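Local coordinates for ABC transporter periplasmic-binding protein YTFQ (PDB 2VK2), which binds alpha- and beta-galactofuranose in the periplasm as the solute-binding component of the YtfQRT-YjfF ABC transporter, at residues 11-16 against 40-45. Sequence-based numbering, arbitrary orientation.
With GZL (beta-D-galactofuranose), chain B.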
# COMPACT_ATOMS: atom_id res chain seq x y z
N GLY A 11 -8.57 -2.03 -7.59
CA GLY A 11 -9.90 -2.16 -7.01
C GLY A 11 -10.08 -1.10 -5.94
O GLY A 11 -9.55 -0.00 -6.06
N SER A 12 -10.81 -1.45 -4.88
CA SER A 12 -11.07 -0.53 -3.78
C SER A 12 -10.98 -1.27 -2.45
O SER A 12 -11.84 -1.13 -1.58
CB SER A 12 -12.45 0.11 -3.94
OG SER A 12 -13.45 -0.89 -4.01
N GLU A 13 -9.92 -2.07 -2.30
CA GLU A 13 -9.79 -2.97 -1.15
C GLU A 13 -9.51 -2.23 0.16
O GLU A 13 -9.80 -2.77 1.23
CB GLU A 13 -8.71 -4.04 -1.41
CG GLU A 13 -7.25 -3.57 -1.40
CD GLU A 13 -6.81 -2.83 -2.66
OE1 GLU A 13 -7.60 -2.71 -3.63
OE2 GLU A 13 -5.66 -2.35 -2.66
N SER A 14 -8.95 -1.03 0.08
CA SER A 14 -8.61 -0.25 1.27
C SER A 14 -9.03 1.20 1.13
O SER A 14 -9.27 1.69 0.02
CB SER A 14 -7.11 -0.31 1.51
OG SER A 14 -6.43 0.51 0.59
N GLY A 15 -9.12 1.90 2.26
CA GLY A 15 -9.40 3.32 2.27
C GLY A 15 -8.31 4.11 1.57
O GLY A 15 -8.58 5.15 0.97
N TRP A 16 -7.08 3.62 1.64
CA TRP A 16 -5.98 4.26 0.95
C TRP A 16 -6.19 4.23 -0.57
O TRP A 16 -6.02 5.25 -1.23
CB TRP A 16 -4.62 3.62 1.29
CG TRP A 16 -3.53 4.35 0.59
CD1 TRP A 16 -2.83 5.42 1.06
CD2 TRP A 16 -3.04 4.10 -0.73
NE1 TRP A 16 -1.93 5.85 0.11
CE2 TRP A 16 -2.05 5.06 -1.00
CE3 TRP A 16 -3.36 3.15 -1.72
CZ2 TRP A 16 -1.35 5.09 -2.21
CZ3 TRP A 16 -2.66 3.19 -2.92
CH2 TRP A 16 -1.68 4.16 -3.16
N GLY A 40 -10.15 -3.38 -11.51
CA GLY A 40 -9.74 -4.77 -11.73
C GLY A 40 -10.35 -5.79 -10.78
O GLY A 40 -10.16 -6.99 -10.97
N GLN A 41 -11.07 -5.32 -9.76
CA GLN A 41 -11.71 -6.21 -8.78
C GLN A 41 -10.71 -7.20 -8.19
O GLN A 41 -11.03 -8.37 -7.97
CB GLN A 41 -12.92 -6.92 -9.41
CG GLN A 41 -14.01 -5.97 -9.89
CD GLN A 41 -15.09 -6.65 -10.69
OE1 GLN A 41 -14.85 -7.16 -11.78
NE2 GLN A 41 -16.31 -6.66 -10.15
N GLN A 42 -9.49 -6.72 -7.94
CA GLN A 42 -8.40 -7.49 -7.32
C GLN A 42 -7.80 -8.58 -8.20
O GLN A 42 -6.97 -9.35 -7.72
CB GLN A 42 -8.85 -8.10 -5.98
CG GLN A 42 -9.43 -7.11 -4.99
CD GLN A 42 -8.45 -6.02 -4.62
OE1 GLN A 42 -7.34 -6.30 -4.17
NE2 GLN A 42 -8.85 -4.77 -4.81
N LYS A 43 -8.17 -8.65 -9.48
CA LYS A 43 -7.72 -9.73 -10.35
C LYS A 43 -6.83 -9.24 -11.49
O LYS A 43 -7.23 -8.39 -12.28
CB LYS A 43 -8.91 -10.48 -10.95
CG LYS A 43 -9.85 -11.08 -9.92
CD LYS A 43 -9.15 -12.05 -8.99
N GLN A 44 -5.63 -9.80 -11.57
CA GLN A 44 -4.68 -9.41 -12.61
C GLN A 44 -5.26 -9.56 -14.02
O GLN A 44 -5.03 -8.70 -14.86
CB GLN A 44 -3.40 -10.22 -12.50
CG GLN A 44 -2.39 -9.89 -13.59
CD GLN A 44 -1.05 -10.54 -13.36
OE1 GLN A 44 -0.95 -11.60 -12.74
NE2 GLN A 44 -0.01 -9.91 -13.88
N GLU A 45 -5.99 -10.63 -14.29
CA GLU A 45 -6.50 -10.83 -15.65
C GLU A 45 -7.51 -9.75 -16.04
O GLU A 45 -7.58 -9.36 -17.20
CB GLU A 45 -7.09 -12.24 -15.84
CG GLU A 45 -7.38 -12.60 -17.31
CD GLU A 45 -6.15 -12.63 -18.22
OE1 GLU A 45 -5.01 -12.64 -17.72
OE2 GLU A 45 -6.33 -12.65 -19.45
C6 GZL B . 0.54 0.78 -1.56
C5 GZL B . -0.24 -0.26 -1.92
C4 GZL B . -1.23 -0.94 -0.99
C3 GZL B . -1.67 -0.30 0.30
C2 GZL B . -2.99 -0.39 0.43
O6 GZL B . 1.41 1.33 -2.41
O5 GZL B . -0.09 -0.80 -3.13
O4 GZL B . -2.47 -1.18 -1.67
O3 GZL B . -0.82 0.20 1.19
C1 GZL B . -3.59 -0.97 -0.80
O2 GZL B . -3.75 -0.00 1.45
O1 GZL B . -4.23 -2.22 -0.53
O HOH W 1 -11.73 -4.19 -5.03
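Glu13 and Gln42 meet through two bent side chains. Glu13 sets CG between its backbone N and carbonyl carbon (chi1 72°) and bends at chi2, which carries the carboxylate back between Gln42 and the sugar. Gln42 has CG beside its backbone N (chi1 -53°) and also bends at chi2, bringing its amide to Glu13. Gln42 NE2 donates to Glu13 OE1 at 2.7 Å. The donor comes from above the carboxylate plane, while OE1 lies close to the amide plane; the two planes are turned 60° apart. Gln42 NE2 also lies 3.6 Å from Gly11 CA. A water accepts from Gln42 NE2 and from Ser12 N, so it bridges the two loops.

The other carboxylate oxygen faces the ligand. Glu13 OE2 accepts from O1 of galactofuranose at 2.6 Å and forms a salt bridge with Arg17. Gln42 makes no contact with the sugar; it holds the far oxygen of Glu13 and so probably helps to fix the carboxylate's rotation. With an alanine at Glu13, the sugar O1 would probably lose its acceptor, Arg17 its carboxylate mate and Gln42 a partner that fixes its amide. Ser14 OG donates to the sugar O2 at 2.9 Å and caps Arg17 N at the start of helix 15-31. The Trp16 ring has C6 of the sugar over one face, 4.2 Å above the plane and offset toward the rim.

Both loops leave the C-terminal ends of adjacent parallel strands, 4-9 and 34-39. The first gives Glu13, Ser14 and Trp16 to the galactofuranose site; the second backs it through Gln42, as expected for a periplasmic binding protein with two alpha/beta domains around its ligand.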